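Local atomic coordinates of isoaspartyl dipeptidase (Fervidobacterium islandicum, PDB entry 7CDH), a protein that probably hydrolyses isoaspartyl (beta-aspartyl) dipeptides as a zinc-dependent M38 metallopeptidase of the amidohydrolase family, consistent with a role in protein repair. Residues M1-F11 and H43-L54. Numbering follows the deposited sequence.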
loop_
_atom_site.group_PDB
_atom_site.type_symbol
_atom_site.label_atom_id
_atom_site.label_comp_id
_atom_site.label_asym_id
_atom_site.label_seq_id
_atom_site.Cartn_x
_atom_site.Cartn_y
_atom_site.Cartn_z
ATOM N N MET A 1 -48.774 12.978 -8.573
ATOM C CA MET A 1 -49.923 13.740 -9.145
ATOM C C MET A 1 -49.617 14.248 -10.567
ATOM O O MET A 1 -48.597 14.926 -10.792
ATOM C CB MET A 1 -50.276 14.940 -8.271
ATOM C CG MET A 1 -51.423 15.739 -8.829
ATOM S SD MET A 1 -52.410 16.519 -7.534
ATOM C CE MET A 1 -51.155 17.520 -6.730
ATOM N N ILE A 2 -50.532 13.974 -11.490
ATOM C CA ILE A 2 -50.538 14.535 -12.866
ATOM C C ILE A 2 -50.918 16.010 -12.792
ATOM O O ILE A 2 -51.814 16.325 -12.010
ATOM C CB ILE A 2 -51.493 13.727 -13.751
ATOM C CG1 ILE A 2 -50.808 12.425 -14.161
ATOM C CG2 ILE A 2 -51.940 14.550 -14.948
ATOM C CD1 ILE A 2 -51.689 11.494 -14.927
ATOM N N LYS A 3 -50.218 16.873 -13.536
ATOM C CA LYS A 3 -50.471 18.332 -13.542
ATOM C C LYS A 3 -50.544 18.793 -14.983
ATOM O O LYS A 3 -50.012 18.069 -15.869
ATOM C CB LYS A 3 -49.375 19.121 -12.831
ATOM C CG LYS A 3 -48.987 18.600 -11.460
ATOM C CD LYS A 3 -48.049 19.534 -10.716
ATOM C CE LYS A 3 -47.578 18.995 -9.375
ATOM N NZ LYS A 3 -47.390 17.531 -9.413
ATOM N N ILE A 4 -51.175 19.951 -15.187
ATOM C CA ILE A 4 -51.355 20.600 -16.516
ATOM C C ILE A 4 -51.064 22.074 -16.340
ATOM O O ILE A 4 -51.757 22.687 -15.501
ATOM C CB ILE A 4 -52.787 20.452 -17.074
ATOM C CG1 ILE A 4 -53.193 18.997 -17.294
ATOM C CG2 ILE A 4 -52.940 21.268 -18.350
ATOM C CD1 ILE A 4 -53.939 18.420 -16.131
ATOM N N ILE A 5 -50.180 22.620 -17.175
ATOM C CA ILE A 5 -49.975 24.098 -17.280
ATOM C C ILE A 5 -50.735 24.597 -18.521
ATOM O O ILE A 5 -50.534 24.045 -19.647
ATOM C CB ILE A 5 -48.475 24.464 -17.291
ATOM C CG1 ILE A 5 -47.801 24.097 -15.967
ATOM C CG2 ILE A 5 -48.257 25.933 -17.616
ATOM C CD1 ILE A 5 -46.317 23.924 -16.090
ATOM N N LYS A 6 -51.635 25.557 -18.294
ATOM C CA LYS A 6 -52.547 26.107 -19.326
ATOM C C LYS A 6 -52.112 27.537 -19.624
ATOM O O LYS A 6 -51.679 28.219 -18.681
ATOM C CB LYS A 6 -54.005 26.058 -18.852
ATOM C CG LYS A 6 -54.642 24.676 -18.919
ATOM C CD LYS A 6 -56.151 24.652 -18.711
ATOM C CE LYS A 6 -56.793 23.369 -19.209
ATOM N NZ LYS A 6 -57.225 23.488 -20.623
ATOM N N ASN A 7 -52.220 27.952 -20.891
ATOM C CA ASN A 7 -52.295 29.382 -21.311
ATOM C C ASN A 7 -50.920 30.035 -21.355
ATOM O O ASN A 7 -50.892 31.274 -21.362
ATOM C CB ASN A 7 -53.151 30.255 -20.378
ATOM C CG ASN A 7 -54.607 29.839 -20.335
ATOM O OD1 ASN A 7 -55.074 29.182 -21.266
ATOM N ND2 ASN A 7 -55.317 30.239 -19.281
ATOM N N ALA A 8 -49.830 29.270 -21.357
ATOM C CA ALA A 8 -48.478 29.848 -21.492
ATOM C C ALA A 8 -48.053 29.823 -22.960
ATOM O O ALA A 8 -48.512 28.946 -23.743
ATOM C CB ALA A 8 -47.495 29.128 -20.612
ATOM N N LYS A 9 -47.178 30.742 -23.327
ATOM C CA LYS A 9 -46.455 30.633 -24.611
ATOM C C LYS A 9 -45.262 29.730 -24.336
ATOM O O LYS A 9 -44.490 30.034 -23.454
ATOM C CB LYS A 9 -46.050 32.024 -25.112
ATOM C CG LYS A 9 -47.189 32.879 -25.649
ATOM C CD LYS A 9 -47.161 34.308 -25.160
ATOM C CE LYS A 9 -48.531 34.759 -24.696
ATOM N NZ LYS A 9 -48.642 36.231 -24.653
ATOM N N VAL A 10 -45.121 28.637 -25.054
ATOM C CA VAL A 10 -44.086 27.629 -24.724
ATOM C C VAL A 10 -42.871 27.814 -25.634
ATOM O O VAL A 10 -43.050 27.852 -26.878
ATOM C CB VAL A 10 -44.699 26.243 -24.851
ATOM C CG1 VAL A 10 -43.658 25.153 -24.658
ATOM C CG2 VAL A 10 -45.857 26.113 -23.882
ATOM N N PHE A 11 -41.676 27.920 -25.039
ATOM C CA PHE A 11 -40.388 27.790 -25.763
ATOM C C PHE A 11 -39.763 26.460 -25.366
ATOM O O PHE A 11 -39.497 26.238 -24.196
ATOM C CB PHE A 11 -39.452 28.943 -25.449
ATOM C CG PHE A 11 -39.954 30.302 -25.837
ATOM C CD1 PHE A 11 -40.923 30.948 -25.093
ATOM C CD2 PHE A 11 -39.416 30.961 -26.927
ATOM C CE1 PHE A 11 -41.353 32.223 -25.434
ATOM C CE2 PHE A 11 -39.839 32.236 -27.263
ATOM C CZ PHE A 11 -40.811 32.862 -26.519
ATOM N N HIS A 43 -55.673 15.553 -10.090
ATOM C CA HIS A 43 -54.873 16.284 -11.102
ATOM C C HIS A 43 -54.854 17.763 -10.714
ATOM O O HIS A 43 -55.857 18.243 -10.170
ATOM C CB HIS A 43 -55.426 16.012 -12.513
ATOM C CG HIS A 43 -56.690 16.739 -12.828
ATOM N ND1 HIS A 43 -57.611 17.095 -11.856
ATOM C CD2 HIS A 43 -57.193 17.169 -14.003
ATOM C CE1 HIS A 43 -58.613 17.739 -12.415
ATOM N NE2 HIS A 43 -58.380 17.795 -13.731
ATOM N N GLU A 44 -53.730 18.436 -10.941
ATOM C CA GLU A 44 -53.541 19.862 -10.599
ATOM C C GLU A 44 -53.517 20.643 -11.917
ATOM O O GLU A 44 -53.008 20.108 -12.914
ATOM C CB GLU A 44 -52.272 20.021 -9.757
ATOM C CG GLU A 44 -51.924 21.469 -9.458
ATOM C CD GLU A 44 -50.835 21.711 -8.426
ATOM O OE1 GLU A 44 -50.495 22.894 -8.235
ATOM O OE2 GLU A 44 -50.338 20.729 -7.810
ATOM N N ILE A 45 -54.067 21.856 -11.918
ATOM C CA ILE A 45 -54.059 22.779 -13.085
ATOM C C ILE A 45 -53.384 24.082 -12.662
ATOM O O ILE A 45 -53.672 24.558 -11.559
ATOM C CB ILE A 45 -55.500 23.006 -13.579
ATOM C CG1 ILE A 45 -56.089 21.695 -14.119
ATOM C CG2 ILE A 45 -55.546 24.139 -14.597
ATOM C CD1 ILE A 45 -57.378 21.832 -14.906
ATOM N N TYR A 46 -52.512 24.636 -13.496
ATOM C CA TYR A 46 -51.850 25.939 -13.226
ATOM C C TYR A 46 -52.106 26.875 -14.415
ATOM O O TYR A 46 -51.837 26.513 -15.597
ATOM C CB TYR A 46 -50.374 25.716 -12.891
ATOM C CG TYR A 46 -49.590 26.965 -12.583
ATOM C CD1 TYR A 46 -49.614 27.538 -11.327
ATOM C CD2 TYR A 46 -48.779 27.550 -13.536
ATOM C CE1 TYR A 46 -48.888 28.685 -11.035
ATOM C CE2 TYR A 46 -48.044 28.692 -13.260
ATOM C CZ TYR A 46 -48.095 29.269 -12.003
ATOM O OH TYR A 46 -47.364 30.403 -11.743
ATOM N N ASP A 47 -52.693 28.029 -14.095
ATOM C CA ASP A 47 -53.041 29.107 -15.050
ATOM C C ASP A 47 -51.794 29.949 -15.250
ATOM O O ASP A 47 -51.512 30.844 -14.414
ATOM C CB ASP A 47 -54.190 29.990 -14.549
ATOM C CG ASP A 47 -54.900 30.757 -15.659
ATOM O OD1 ASP A 47 -54.212 31.215 -16.598
ATOM O OD2 ASP A 47 -56.149 30.868 -15.586
ATOM N N ALA A 48 -51.100 29.706 -16.348
ATOM C CA ALA A 48 -49.838 30.407 -16.647
ATOM C C ALA A 48 -50.091 31.518 -17.660
ATOM O O ALA A 48 -49.143 31.867 -18.358
ATOM C CB ALA A 48 -48.824 29.411 -17.137
ATOM N N ASN A 49 -51.298 32.089 -17.713
ATOM C CA ASN A 49 -51.598 33.214 -18.638
ATOM C C ASN A 49 -50.742 34.409 -18.207
ATOM O O ASN A 49 -50.636 34.665 -16.986
ATOM C CB ASN A 49 -53.094 33.547 -18.715
ATOM C CG ASN A 49 -53.341 34.817 -19.502
ATOM O OD1 ASN A 49 -53.129 34.869 -20.721
ATOM N ND2 ASN A 49 -53.686 35.875 -18.787
ATOM N N GLY A 50 -50.106 35.080 -19.171
ATOM C CA GLY A 50 -49.105 36.136 -18.910
ATOM C C GLY A 50 -47.677 35.606 -18.807
ATOM O O GLY A 50 -46.760 36.447 -18.791
ATOM N N LEU A 51 -47.470 34.277 -18.759
ATOM C CA LEU A 51 -46.139 33.649 -18.551
ATOM C C LEU A 51 -45.668 32.918 -19.818
ATOM O O LEU A 51 -46.500 32.366 -20.558
ATOM C CB LEU A 51 -46.184 32.691 -17.353
ATOM C CG LEU A 51 -46.800 33.237 -16.060
ATOM C CD1 LEU A 51 -46.756 32.193 -14.957
ATOM C CD2 LEU A 51 -46.132 34.525 -15.593
ATOM N N LEU A 52 -44.351 32.936 -20.027
ATOM C CA LEU A 52 -43.605 32.049 -20.940
ATOM C C LEU A 52 -43.200 30.805 -20.124
ATOM O O LEU A 52 -42.740 30.988 -18.973
ATOM C CB LEU A 52 -42.366 32.793 -21.466
ATOM C CG LEU A 52 -42.551 34.281 -21.776
ATOM C CD1 LEU A 52 -41.302 34.885 -22.384
ATOM C CD2 LEU A 52 -43.722 34.499 -22.719
ATOM N N LEU A 53 -43.430 29.607 -20.673
ATOM C CA LEU A 53 -42.929 28.303 -20.187
ATOM C C LEU A 53 -41.646 27.945 -20.955
ATOM O O LEU A 53 -41.719 27.772 -22.187
ATOM C CB LEU A 53 -44.003 27.226 -20.376
ATOM C CG LEU A 53 -43.607 25.839 -19.866
ATOM C CD1 LEU A 53 -43.613 25.798 -18.345
ATOM C CD2 LEU A 53 -44.505 24.752 -20.417
ATOM N N LEU A 54 -40.533 27.813 -20.222
ATOM C CA LEU A 54 -39.171 27.517 -20.736
ATOM C C LEU A 54 -38.724 26.153 -20.191
ATOM O O LEU A 54 -39.246 25.636 -19.203
ATOM C CB LEU A 54 -38.215 28.632 -20.287
ATOM C CG LEU A 54 -38.203 29.946 -21.080
ATOM C CD1 LEU A 54 -39.585 30.417 -21.489
ATOM C CD2 LEU A 54 -37.511 31.048 -20.293
#
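Two short parallel ladders, in the small beta domain that accompanies the TIM-like barrel of amidohydrolases, join 1-11 to 43-54. In the first, strand 2-6 pairs with 43-47, and Lys6 N reaches Tyr46 O at 2.9 Å, almost straight at 176°. After the corner at Asn7 the register shifts by two residues, and strand 8-11 pairs with 51-54, Leu53 N binding Lys9 O at 3.0 Å. The type II turn Ala48-Leu51 takes up the extra residues. Here Asp47 OD1 has two donors: Asn7 ND2, 3.1 Å away, comes from above the carboxylate plane, whereas Asn49 N meets the anti lone pair and closes an Asx turn. An alanine in place of Asn7 would remove the amide and is likely to leave the Asp47 carboxylate less firmly fixed beside the turn. On the buried side, where Ile5, Tyr46 and Leu53 lie, Ile5 CG2 touches Ala48 CB at 3.6 Å. Leu53, its CG anti to the backbone N (chi1 -178°), sends CD1 to Ile5 CD1 at 4.0 Å and CD2 alongside Val10 CG2, bridging both ladders. Leu53 also packs on Phe354 and Leu356. Polar bonds thus brace the corner's more open side, while aliphatic contacts join the two ladders on its buried side.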